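Local coordinates for protein esterase (Xanthomonas oryzae pv. oryzae, PDB 3H2G) that hydrolyses ester bonds as a cell wall-degrading esterase of a rice pathogen, probably with a serine-based mechanism of the alpha/beta-hydrolase kind, at residues V170-Y175 against M183-E188; E188-L193 against P324-L329; N223-N228 against S370-F375. One frame throughout, in Å; residues are numbered along the deposited sequence.

Interaction 1: V170-Y175 against M183-E188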
ATOM      1  N   VAL A 170      12.118  -5.624  13.191  1.00  6.68           N
ATOM      2  CA  VAL A 170      11.051  -4.970  12.448  1.00  5.84           C
ATOM      3  C   VAL A 170      11.090  -5.380  10.981  1.00  5.40           C
ATOM      4  O   VAL A 170      12.157  -5.577  10.405  1.00  6.70           O
ATOM      5  CB  VAL A 170      11.180  -3.433  12.547  1.00  5.93           C
ATOM      6  CG1 VAL A 170      10.065  -2.752  11.762  1.00  6.08           C
ATOM      7  CG2 VAL A 170      11.147  -3.013  14.006  1.00  4.38           C
ATOM      8  N   MET A 171       9.913  -5.509  10.384  1.00  5.82           N
ATOM      9  CA  MET A 171       9.804  -5.886   8.986  1.00  4.44           C
ATOM     10  C   MET A 171       8.746  -5.022   8.325  1.00  4.94           C
ATOM     11  O   MET A 171       7.938  -4.387   9.003  1.00  5.77           O
ATOM     12  CB  MET A 171       9.417  -7.358   8.863  1.00  5.04           C
ATOM     13  CG  MET A 171      10.436  -8.309   9.462  1.00  5.69           C
ATOM     14  SD  MET A 171       9.916 -10.011   9.236  1.00  8.68           S
ATOM     15  CE  MET A 171      10.893 -10.842  10.504  1.00  8.28           C
ATOM     16  N   LEU A 172       8.758  -5.001   6.998  1.00  4.11           N
ATOM     17  CA  LEU A 172       7.801  -4.213   6.242  1.00  3.22           C
ATOM     18  C   LEU A 172       7.284  -4.976   5.035  1.00  4.67           C
ATOM     19  O   LEU A 172       8.002  -5.775   4.437  1.00  4.75           O
ATOM     20  CB  LEU A 172       8.454  -2.920   5.739  1.00  4.46           C
ATOM     21  CG  LEU A 172       8.908  -1.882   6.762  1.00  5.87           C
ATOM     22  CD1 LEU A 172       9.760  -0.821   6.072  1.00  5.41           C
ATOM     23  CD2 LEU A 172       7.686  -1.256   7.424  1.00  6.15           C
ATOM     24  N   SER A 173       6.031  -4.717   4.685  1.00  4.03           N
ATOM     25  CA  SER A 173       5.422  -5.318   3.508  1.00  3.86           C
ATOM     26  C   SER A 173       4.189  -4.489   3.166  1.00  4.96           C
ATOM     27  O   SER A 173       3.787  -3.616   3.935  1.00  3.84           O
ATOM     28  CB  SER A 173       5.035  -6.777   3.762  1.00  4.04           C
ATOM     29  OG  SER A 173       4.675  -7.409   2.541  1.00  1.94           O
ATOM     30  N   GLY A 174       3.604  -4.756   2.007  1.00  5.01           N
ATOM     31  CA  GLY A 174       2.430  -4.022   1.574  1.00  3.78           C
ATOM     32  C   GLY A 174       2.086  -4.466   0.168  1.00  3.52           C
ATOM     33  O   GLY A 174       2.951  -4.960  -0.558  1.00  3.99           O
ATOM     34  N   TYR A 175       0.829  -4.281  -0.218  1.00  5.07           N
ATOM     35  CA  TYR A 175       0.349  -4.693  -1.531  1.00  5.35           C
ATOM     36  C   TYR A 175      -0.211  -3.535  -2.355  1.00  4.52           C
ATOM     37  O   TYR A 175      -0.968  -2.711  -1.839  1.00  4.02           O
ATOM     38  CB  TYR A 175      -0.721  -5.782  -1.345  1.00  4.70           C
ATOM     39  CG  TYR A 175      -1.723  -5.895  -2.475  1.00  6.18           C
ATOM     40  CD1 TYR A 175      -1.343  -6.370  -3.731  1.00  8.44           C
ATOM     41  CD2 TYR A 175      -3.047  -5.497  -2.293  1.00  6.39           C
ATOM     42  CE1 TYR A 175      -2.259  -6.441  -4.781  1.00  7.98           C
ATOM     43  CE2 TYR A 175      -3.968  -5.562  -3.337  1.00  7.63           C
ATOM     44  CZ  TYR A 175      -3.566  -6.034  -4.578  1.00  8.36           C
ATOM     45  OH  TYR A 175      -4.469  -6.083  -5.615  1.00 10.47           O
ATOM     46  N   MET A 183       7.932   0.266   0.466  1.00  3.78           N
ATOM     47  CA  MET A 183       9.258   0.666   0.002  1.00  3.98           C
ATOM     48  C   MET A 183       9.617   2.085   0.433  1.00  4.07           C
ATOM     49  O   MET A 183      10.764   2.357   0.802  1.00  3.97           O
ATOM     50  CB  MET A 183       9.354   0.550  -1.523  1.00  4.05           C
ATOM     51  CG  MET A 183      10.761   0.835  -2.052  1.00  2.91           C
ATOM     52  SD  MET A 183      10.959   0.558  -3.828  1.00  4.66           S
ATOM     53  CE  MET A 183      11.094  -1.231  -3.877  1.00  5.51           C
ATOM     54  N   ALA A 184       8.643   2.990   0.386  1.00  4.69           N
ATOM     55  CA  ALA A 184       8.885   4.376   0.785  1.00  4.86           C
ATOM     56  C   ALA A 184       9.220   4.430   2.271  1.00  4.94           C
ATOM     57  O   ALA A 184      10.063   5.222   2.707  1.00  4.01           O
ATOM     58  CB  ALA A 184       7.654   5.234   0.491  1.00  2.96           C
ATOM     59  N   THR A 185       8.549   3.586   3.048  1.00  3.99           N
ATOM     60  CA  THR A 185       8.781   3.522   4.488  1.00  3.93           C
ATOM     61  C   THR A 185      10.170   2.934   4.745  1.00  3.70           C
ATOM     62  O   THR A 185      10.899   3.385   5.632  1.00  3.59           O
ATOM     63  CB  THR A 185       7.709   2.646   5.181  1.00  4.02           C
ATOM     64  OG1 THR A 185       6.408   3.209   4.949  1.00  3.57           O
ATOM     65  CG2 THR A 185       7.967   2.569   6.678  1.00  4.17           C
ATOM     66  N   GLN A 186      10.539   1.927   3.963  1.00  3.03           N
ATOM     67  CA  GLN A 186      11.851   1.308   4.117  1.00  4.07           C
ATOM     68  C   GLN A 186      12.951   2.330   3.844  1.00  3.15           C
ATOM     69  O   GLN A 186      13.932   2.418   4.580  1.00  2.84           O
ATOM     70  CB  GLN A 186      12.003   0.138   3.148  1.00  2.27           C
ATOM     71  CG  GLN A 186      13.417  -0.416   3.103  1.00  5.78           C
ATOM     72  CD  GLN A 186      13.594  -1.491   2.051  1.00  5.90           C
ATOM     73  OE1 GLN A 186      12.670  -1.800   1.295  1.00  5.01           O
ATOM     74  NE2 GLN A 186      14.793  -2.063   1.991  1.00  6.90           N
ATOM     75  N   ARG A 187      12.787   3.101   2.776  1.00  4.86           N
ATOM     76  CA  ARG A 187      13.779   4.104   2.416  1.00  5.27           C
ATOM     77  C   ARG A 187      13.965   5.132   3.529  1.00  5.48           C
ATOM     78  O   ARG A 187      15.091   5.511   3.850  1.00  4.41           O
ATOM     79  CB  ARG A 187      13.371   4.814   1.120  1.00  5.86           C
ATOM     80  CG  ARG A 187      14.409   5.820   0.628  1.00  5.81           C
ATOM     81  CD  ARG A 187      14.002   6.469  -0.683  1.00  8.20           C
ATOM     82  NE  ARG A 187      12.773   7.249  -0.549  1.00 11.21           N
ATOM     83  CZ  ARG A 187      12.236   7.965  -1.532  1.00 11.57           C
ATOM     84  NH1 ARG A 187      12.822   7.996  -2.725  1.00 12.58           N
ATOM     85  NH2 ARG A 187      11.119   8.647  -1.326  1.00  9.55           N
ATOM     86  N   GLU A 188      12.858   5.573   4.119  1.00  4.99           N
ATOM     87  CA  GLU A 188      12.894   6.569   5.188  1.00  5.82           C
ATOM     88  C   GLU A 188      13.549   6.050   6.466  1.00  6.22           C
ATOM     89  O   GLU A 188      14.349   6.750   7.088  1.00  5.55           O
ATOM     90  CB  GLU A 188      11.473   7.056   5.488  1.00  7.13           C
ATOM     91  CG  GLU A 188      11.362   8.102   6.597  1.00  8.69           C
ATOM     92  CD  GLU A 188      12.149   9.369   6.306  1.00 12.07           C
ATOM     93  OE1 GLU A 188      12.363   9.688   5.117  1.00  9.27           O
ATOM     94  OE2 GLU A 188      12.539  10.055   7.274  1.00 14.74           O
TER
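Leu-172 and Gln-186 mark where strand 170-175 and helix segment 183-188 run closest, their CA atoms 7.2 Å apart. The two belong to one beta-alpha-beta unit, strand 169-175, helix 177-192 and strand 198-205, within what is plainly an alpha/beta-hydrolase sheet, and the turn joining them carries a GxSxG sequence consistent with the nucleophile elbow of that fold. Within this pair of segments a single leucine of the strand makes the contact; no polar bond joins them, and its methyls pack on backbone and carbon atoms of the helix. The CB of Leu-172 points toward the helix, and CD1 lies on the helix backbone, 3.6 Å from Gln-186 N. Of the Gln-186 side chain CB is the part that touches, beside the backbone N and CA; its extended chain carries the amide away from the leucine, OE1 to Ser-202 and NE2 to Glu-190 and Thr-328. The preceding residue, Thr-185, presents a methyl because CG2 sits anti to its backbone N, which leaves OG1 (chi1 -60°) to bond the carbonyl of Thr-181 one helical turn earlier. Thr-185 also touches Thr-148 of helix 141-162, which lies alongside. Both methyls of Leu-172 meet this threonine, CD1 and CD2 each lying 3.9 Å from Thr-185 CG2.

Interaction 2: E188-L193 against P324-L329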
ATOM      1  N   GLU A 188      12.858   5.573   4.119  1.00  4.99           N
ATOM      2  CA  GLU A 188      12.894   6.569   5.188  1.00  5.82           C
ATOM      3  C   GLU A 188      13.549   6.050   6.466  1.00  6.22           C
ATOM      4  O   GLU A 188      14.349   6.750   7.088  1.00  5.55           O
ATOM      5  CB  GLU A 188      11.473   7.056   5.488  1.00  7.13           C
ATOM      6  CG  GLU A 188      11.362   8.102   6.597  1.00  8.69           C
ATOM      7  CD  GLU A 188      12.149   9.369   6.306  1.00 12.07           C
ATOM      8  OE1 GLU A 188      12.363   9.688   5.117  1.00  9.27           O
ATOM      9  OE2 GLU A 188      12.539  10.055   7.274  1.00 14.74           O
ATOM     10  N   ILE A 189      13.212   4.826   6.860  1.00  4.81           N
ATOM     11  CA  ILE A 189      13.792   4.251   8.068  1.00  4.81           C
ATOM     12  C   ILE A 189      15.300   4.055   7.901  1.00  5.50           C
ATOM     13  O   ILE A 189      16.080   4.405   8.787  1.00  4.49           O
ATOM     14  CB  ILE A 189      13.114   2.906   8.424  1.00  4.99           C
ATOM     15  CG1 ILE A 189      11.659   3.163   8.845  1.00  5.85           C
ATOM     16  CG2 ILE A 189      13.882   2.209   9.542  1.00  5.22           C
ATOM     17  CD1 ILE A 189      10.871   1.900   9.176  1.00  4.54           C
ATOM     18  N   GLU A 190      15.718   3.507   6.766  1.00  4.53           N
ATOM     19  CA  GLU A 190      17.145   3.303   6.534  1.00  5.21           C
ATOM     20  C   GLU A 190      17.895   4.636   6.522  1.00  5.20           C
ATOM     21  O   GLU A 190      19.012   4.746   7.040  1.00  5.51           O
ATOM     22  CB  GLU A 190      17.369   2.566   5.208  1.00  5.37           C
ATOM     23  CG  GLU A 190      16.945   1.102   5.240  1.00  6.46           C
ATOM     24  CD  GLU A 190      17.189   0.384   3.925  1.00  5.95           C
ATOM     25  OE1 GLU A 190      18.006   0.874   3.113  1.00  6.40           O
ATOM     26  OE2 GLU A 190      16.577  -0.680   3.711  1.00  7.63           O
ATOM     27  N   ALA A 191      17.271   5.658   5.952  1.00  3.99           N
ATOM     28  CA  ALA A 191      17.902   6.968   5.856  1.00  4.96           C
ATOM     29  C   ALA A 191      17.958   7.796   7.142  1.00  6.30           C
ATOM     30  O   ALA A 191      18.813   8.675   7.264  1.00  7.35           O
ATOM     31  CB  ALA A 191      17.221   7.782   4.760  1.00  6.48           C
ATOM     32  N   HIS A 192      17.080   7.515   8.104  1.00  5.70           N
ATOM     33  CA  HIS A 192      17.038   8.319   9.326  1.00  5.77           C
ATOM     34  C   HIS A 192      16.729   7.627  10.652  1.00  7.05           C
ATOM     35  O   HIS A 192      17.188   8.077  11.706  1.00  5.59           O
ATOM     36  CB  HIS A 192      15.979   9.423   9.179  1.00  8.37           C
ATOM     37  CG  HIS A 192      16.222  10.371   8.048  1.00  9.39           C
ATOM     38  ND1 HIS A 192      17.197  11.345   8.088  1.00  9.76           N
ATOM     39  CD2 HIS A 192      15.596  10.515   6.855  1.00 10.47           C
ATOM     40  CE1 HIS A 192      17.159  12.047   6.970  1.00 10.86           C
ATOM     41  NE2 HIS A 192      16.198  11.564   6.205  1.00  9.24           N
ATOM     42  N   LEU A 193      15.945   6.553  10.611  1.00  5.45           N
ATOM     43  CA  LEU A 193      15.507   5.900  11.844  1.00  6.00           C
ATOM     44  C   LEU A 193      15.998   4.481  12.132  1.00  7.15           C
ATOM     45  O   LEU A 193      15.296   3.709  12.787  1.00  7.33           O
ATOM     46  CB  LEU A 193      13.974   5.909  11.867  1.00  7.46           C
ATOM     47  CG  LEU A 193      13.313   7.236  11.468  1.00  7.48           C
ATOM     48  CD1 LEU A 193      11.810   7.042  11.277  1.00  7.88           C
ATOM     49  CD2 LEU A 193      13.587   8.288  12.535  1.00  6.71           C
ATOM     50  N   PRO A 324      19.119   0.259  -1.218  1.00  8.39           N
ATOM     51  CA  PRO A 324      18.514  -0.471  -0.098  1.00  7.82           C
ATOM     52  C   PRO A 324      19.556  -1.261   0.688  1.00  9.93           C
ATOM     53  O   PRO A 324      20.398  -1.947   0.102  1.00  8.52           O
ATOM     54  CB  PRO A 324      17.491  -1.376  -0.786  1.00  8.49           C
ATOM     55  CG  PRO A 324      17.129  -0.602  -2.029  1.00  7.58           C
ATOM     56  CD  PRO A 324      18.481  -0.118  -2.491  1.00  8.07           C
ATOM     57  N   GLN A 325      19.497  -1.155   2.013  1.00  8.28           N
ATOM     58  CA  GLN A 325      20.440  -1.842   2.889  1.00 11.20           C
ATOM     59  C   GLN A 325      19.821  -3.085   3.530  1.00  9.47           C
ATOM     60  O   GLN A 325      20.527  -4.018   3.917  1.00  9.84           O
ATOM     61  CB  GLN A 325      20.914  -0.889   3.991  1.00 13.93           C
ATOM     62  CG  GLN A 325      22.014  -1.452   4.877  1.00 21.60           C
ATOM     63  CD  GLN A 325      23.409  -1.244   4.300  1.00 24.96           C
ATOM     64  OE1 GLN A 325      23.567  -0.891   3.128  1.00 24.41           O
ATOM     65  NE2 GLN A 325      24.429  -1.471   5.125  1.00 22.33           N
ATOM     66  N   THR A 326      18.500  -3.087   3.640  1.00  7.06           N
ATOM     67  CA  THR A 326      17.768  -4.198   4.245  1.00  7.27           C
ATOM     68  C   THR A 326      17.490  -5.331   3.260  1.00  7.38           C
ATOM     69  O   THR A 326      17.195  -5.082   2.090  1.00  8.37           O
ATOM     70  CB  THR A 326      16.401  -3.714   4.784  1.00  7.83           C
ATOM     71  OG1 THR A 326      16.604  -2.656   5.725  1.00  7.78           O
ATOM     72  CG2 THR A 326      15.648  -4.859   5.462  1.00  9.01           C
ATOM     73  N   PRO A 327      17.600  -6.595   3.714  1.00  6.97           N
ATOM     74  CA  PRO A 327      17.319  -7.701   2.794  1.00  8.20           C
ATOM     75  C   PRO A 327      15.902  -7.450   2.277  1.00  7.95           C
ATOM     76  O   PRO A 327      14.962  -7.311   3.062  1.00  7.40           O
ATOM     77  CB  PRO A 327      17.405  -8.923   3.697  1.00  8.83           C
ATOM     78  CG  PRO A 327      18.517  -8.542   4.634  1.00 10.74           C
ATOM     79  CD  PRO A 327      18.169  -7.095   4.979  1.00  8.67           C
ATOM     80  N   THR A 328      15.755  -7.381   0.961  1.00  6.75           N
ATOM     81  CA  THR A 328      14.459  -7.081   0.370  1.00  7.87           C
ATOM     82  C   THR A 328      14.044  -8.074  -0.701  1.00  7.28           C
ATOM     83  O   THR A 328      14.876  -8.574  -1.456  1.00  8.81           O
ATOM     84  CB  THR A 328      14.488  -5.665  -0.248  1.00  6.24           C
ATOM     85  OG1 THR A 328      14.955  -4.733   0.734  1.00  6.36           O
ATOM     86  CG2 THR A 328      13.102  -5.240  -0.717  1.00  6.97           C
ATOM     87  N   LEU A 329      12.747  -8.357  -0.757  1.00  6.81           N
ATOM     88  CA  LEU A 329      12.206  -9.272  -1.748  1.00  5.87           C
ATOM     89  C   LEU A 329      10.980  -8.646  -2.396  1.00  6.49           C
ATOM     90  O   LEU A 329       9.939  -8.486  -1.760  1.00  6.53           O
ATOM     91  CB  LEU A 329      11.820 -10.609  -1.104  1.00  5.80           C
ATOM     92  CG  LEU A 329      11.238 -11.662  -2.059  1.00  5.45           C
ATOM     93  CD1 LEU A 329      12.204 -11.903  -3.220  1.00  6.74           C
ATOM     94  CD2 LEU A 329      10.981 -12.954  -1.296  1.00  7.37           C
TER
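Glu-190 reaches from helix 177-192 to the bend of 324-327 and takes three donors from this segment on its carboxylate, a compact example of an acidic side chain gripping two successive main-chain N-H groups. OE1 accepts from Gln-325 N at 2.7 Å, with an N-H...O angle of 158°. OE2 is held twice by the next residue: Thr-326 OG1 donates to it at 2.8 Å, and Thr-326 N donates to the same oxygen at 3.1 Å. All three donors stand above the carboxylate plane, and the two of Thr-326 approach from the same face of it. Such a cluster of donors would be expected to favour the ionised form. The glutamate gets there with CG beside its backbone N (chi1 -71°) and an otherwise stretched chain. Gln-325 sets its CB 3.5 Å from Glu-190 OE1, then bends at chi2 and leads its own amide away.

The second shell fixes both sides. Gln-186, one turn back on the helix, gives its NE2 to Glu-190 OE2 and to Thr-328 OG1, while that hydroxyl donates to Thr-326 O at 2.6 Å. Farther out, Pro-327 and Leu-329 bond through their backbones with Ser-202 of strand 198-205, and Thr-328 pairs with Gln-358 and Ala-360 on the side of strand 359-363. The contact therefore ties the later part of helix 177-192 to the lead-in of strand 328-332, with helix 376-396 packing on Pro-327 and Leu-329.

Interaction 3: N223-N228 against S370-F375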
ATOM      1  N   ASN A 223      -0.795  -1.794 -21.778  1.00  8.92           N
ATOM      2  CA  ASN A 223       0.654  -1.860 -21.709  1.00  9.82           C
ATOM      3  C   ASN A 223       1.091  -3.181 -22.330  1.00  9.83           C
ATOM      4  O   ASN A 223       0.264  -3.923 -22.860  1.00 10.41           O
ATOM      5  CB  ASN A 223       1.124  -1.761 -20.256  1.00  8.95           C
ATOM      6  CG  ASN A 223       0.424  -2.749 -19.349  1.00  9.73           C
ATOM      7  OD1 ASN A 223       0.471  -3.956 -19.573  1.00  9.37           O
ATOM      8  ND2 ASN A 223      -0.229  -2.239 -18.312  1.00  9.03           N
ATOM      9  N   ALA A 224       2.384  -3.472 -22.261  1.00 11.04           N
ATOM     10  CA  ALA A 224       2.928  -4.698 -22.837  1.00 11.10           C
ATOM     11  C   ALA A 224       2.295  -5.970 -22.285  1.00 12.33           C
ATOM     12  O   ALA A 224       2.268  -6.996 -22.965  1.00 12.42           O
ATOM     13  CB  ALA A 224       4.441  -4.742 -22.630  1.00 12.30           C
ATOM     14  N   VAL A 225       1.789  -5.901 -21.057  1.00 10.33           N
ATOM     15  CA  VAL A 225       1.172  -7.062 -20.421  1.00 11.17           C
ATOM     16  C   VAL A 225      -0.290  -7.226 -20.819  1.00 10.29           C
ATOM     17  O   VAL A 225      -0.737  -8.327 -21.137  1.00 11.11           O
ATOM     18  CB  VAL A 225       1.254  -6.960 -18.877  1.00  9.74           C
ATOM     19  CG1 VAL A 225       0.679  -8.218 -18.239  1.00  9.44           C
ATOM     20  CG2 VAL A 225       2.701  -6.756 -18.445  1.00 10.01           C
ATOM     21  N   GLY A 226      -1.033  -6.127 -20.794  1.00 10.10           N
ATOM     22  CA  GLY A 226      -2.437  -6.189 -21.152  1.00 10.61           C
ATOM     23  C   GLY A 226      -3.139  -4.867 -20.936  1.00  9.77           C
ATOM     24  O   GLY A 226      -2.499  -3.824 -20.819  1.00 10.95           O
ATOM     25  N   GLU A 227      -4.464  -4.912 -20.872  1.00  9.88           N
ATOM     26  CA  GLU A 227      -5.263  -3.712 -20.676  1.00 10.12           C
ATOM     27  C   GLU A 227      -5.224  -3.211 -19.234  1.00  9.75           C
ATOM     28  O   GLU A 227      -5.379  -3.988 -18.291  1.00  8.58           O
ATOM     29  CB  GLU A 227      -6.715  -3.986 -21.081  1.00 11.23           C
ATOM     30  CG  GLU A 227      -7.673  -2.844 -20.772  1.00 12.41           C
ATOM     31  CD  GLU A 227      -9.113  -3.203 -21.079  1.00 12.92           C
ATOM     32  OE1 GLU A 227      -9.484  -3.229 -22.273  1.00 13.79           O
ATOM     33  OE2 GLU A 227      -9.869  -3.471 -20.125  1.00 11.04           O
ATOM     34  N   ASN A 228      -5.010  -1.908 -19.075  1.00  8.47           N
ATOM     35  CA  ASN A 228      -4.978  -1.285 -17.759  1.00  9.52           C
ATOM     36  C   ASN A 228      -6.408  -0.859 -17.458  1.00  9.40           C
ATOM     37  O   ASN A 228      -6.731   0.329 -17.385  1.00  7.83           O
ATOM     38  CB  ASN A 228      -4.044  -0.074 -17.767  1.00 12.76           C
ATOM     39  CG  ASN A 228      -4.011   0.637 -16.438  1.00 15.72           C
ATOM     40  OD1 ASN A 228      -4.047   0.002 -15.382  1.00 16.37           O
ATOM     41  ND2 ASN A 228      -3.929   1.965 -16.478  1.00 16.30           N
ATOM     42  N   SER A 370      -1.988 -16.040 -21.638  1.00 20.19           N
ATOM     43  CA  SER A 370      -3.441 -16.172 -21.644  1.00 20.99           C
ATOM     44  C   SER A 370      -4.034 -15.716 -20.315  1.00 19.42           C
ATOM     45  O   SER A 370      -5.223 -15.408 -20.226  1.00 19.69           O
ATOM     46  CB  SER A 370      -3.837 -17.629 -21.908  1.00 23.31           C
ATOM     47  OG  SER A 370      -5.234 -17.816 -21.762  1.00 27.17           O
ATOM     48  N   ASP A 371      -3.198 -15.674 -19.280  1.00 17.91           N
ATOM     49  CA  ASP A 371      -3.650 -15.256 -17.960  1.00 15.67           C
ATOM     50  C   ASP A 371      -3.332 -13.790 -17.668  1.00 14.70           C
ATOM     51  O   ASP A 371      -3.673 -13.280 -16.598  1.00 14.16           O
ATOM     52  CB  ASP A 371      -3.024 -16.138 -16.875  1.00 16.22           C
ATOM     53  CG  ASP A 371      -3.394 -17.602 -17.026  1.00 17.39           C
ATOM     54  OD1 ASP A 371      -4.605 -17.917 -17.047  1.00 17.01           O
ATOM     55  OD2 ASP A 371      -2.469 -18.435 -17.117  1.00 16.60           O
ATOM     56  N   ASN A 372      -2.671 -13.114 -18.605  1.00 13.21           N
ATOM     57  CA  ASN A 372      -2.346 -11.703 -18.415  1.00 11.69           C
ATOM     58  C   ASN A 372      -3.658 -10.946 -18.304  1.00 11.88           C
ATOM     59  O   ASN A 372      -4.549 -11.109 -19.138  1.00 11.46           O
ATOM     60  CB  ASN A 372      -1.526 -11.165 -19.591  1.00 11.89           C
ATOM     61  CG  ASN A 372      -0.102 -11.681 -19.591  1.00 11.26           C
ATOM     62  OD1 ASN A 372       0.275 -12.492 -18.747  1.00 12.51           O
ATOM     63  ND2 ASN A 372       0.699 -11.210 -20.538  1.00 13.21           N
ATOM     64  N   SER A 373      -3.778 -10.116 -17.274  1.00 11.16           N
ATOM     65  CA  SER A 373      -5.006  -9.371 -17.055  1.00 10.24           C
ATOM     66  C   SER A 373      -4.841  -8.346 -15.947  1.00  9.06           C
ATOM     67  O   SER A 373      -3.965  -8.475 -15.092  1.00  6.79           O
ATOM     68  CB  SER A 373      -6.130 -10.350 -16.682  1.00 11.49           C
ATOM     69  OG  SER A 373      -7.259  -9.682 -16.151  1.00 14.81           O
ATOM     70  N   ALA A 374      -5.691  -7.325 -15.968  1.00  8.96           N
ATOM     71  CA  ALA A 374      -5.658  -6.290 -14.945  1.00  8.58           C
ATOM     72  C   ALA A 374      -6.066  -6.934 -13.623  1.00  8.60           C
ATOM     73  O   ALA A 374      -5.612  -6.528 -12.555  1.00  7.73           O
ATOM     74  CB  ALA A 374      -6.629  -5.174 -15.303  1.00  8.68           C
ATOM     75  N   PHE A 375      -6.918  -7.952 -13.710  1.00  9.27           N
ATOM     76  CA  PHE A 375      -7.408  -8.659 -12.530  1.00  8.64           C
ATOM     77  C   PHE A 375      -6.387  -9.595 -11.898  1.00  8.80           C
ATOM     78  O   PHE A 375      -6.593 -10.083 -10.784  1.00  9.85           O
ATOM     79  CB  PHE A 375      -8.675  -9.448 -12.874  1.00  9.30           C
ATOM     80  CG  PHE A 375      -9.829  -8.584 -13.290  1.00 11.34           C
ATOM     81  CD1 PHE A 375      -9.994  -8.212 -14.621  1.00 12.22           C
ATOM     82  CD2 PHE A 375     -10.735  -8.115 -12.345  1.00 11.81           C
ATOM     83  CE1 PHE A 375     -11.047  -7.383 -15.005  1.00 11.75           C
ATOM     84  CE2 PHE A 375     -11.791  -7.283 -12.719  1.00 13.81           C
ATOM     85  CZ  PHE A 375     -11.945  -6.918 -14.052  1.00 10.24           C
TER
HETATM   86  O   HOH W   1      -7.680  -6.582 -17.982  1.00 16.52           O
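Val-225 and Asn-372 meet through a hydrogen bond and a van der Waals contact of the valine methyl with the amide, and the two loops concerned, 223-228 and 370-375, exemplify how irregular segments can be joined by a few well-placed atoms. The direct hydrogen bond is modest: Asn-372 ND2 donates to Val-225 O at 3.3 Å with an N-H...O angle of 136°. It lies in the carbonyl plane, on a lone pair, although the oxygen is tilted somewhat from the plane of the amide. Placing CG beside the asparagine's own backbone N (chi1 -73°) brings that amide to Val-225 O, and its other end, OD1, is held by Asn-335 ND2.

Van der Waals packing backs this up. Val-225 CG1 touches ND2 and CG of Asn-372, each at 3.8 Å, the two side chains crossing at roughly a right angle. Farther along, the methyl CB of Ala-374 presses on Glu-227 O at 3.4 Å. A water joins the same pair, accepting from Ala-374 N at 2.9 Å and donating only weakly to Glu-227 O.

Bonds inside each loop shape the partners. Asn-223 OD1 accepts from both Val-225 N and Gly-226 N, the former making an Asx turn that presents Val-225. On the other side, Ser-373 OG accepts from Phe-375 N at 3.0 Å, a capping bond before helix 376-396.

Asn-223 and Ser-373 also bond to Ala-337, Asn-223 through its ND2 and Ser-373 through its backbone. Asp-336, His-377 and Ser-176 are placed as in a Ser-His-Asp triad, probably the catalytic one, and the arrangement is consistent with loops beside the acid and histidine positions of an alpha/beta-hydrolase.

Overall arrangement
Interactions 1 and 2 lie next to each other on helix 177-192, their centres 8 Å apart. They meet directly where Gln-186 NE2 lies 3.0 Å from Thr-328 OG1, a probable hydrogen bond. Interaction 1 sets the helix against its own preceding strand, and interaction 2 sets it against the approach to a later strand of the same sheet. Interaction 3 touches neither: its nearest atoms are about 7 Å from those of interaction 1 and about 18 Å from those of interaction 2. The probable triad relates interactions 1 and 3, since Ser-176 directly follows segment 170-175, His-377 comes just after segment 370-375, and the ring of Tyr-175 meets that of His-377.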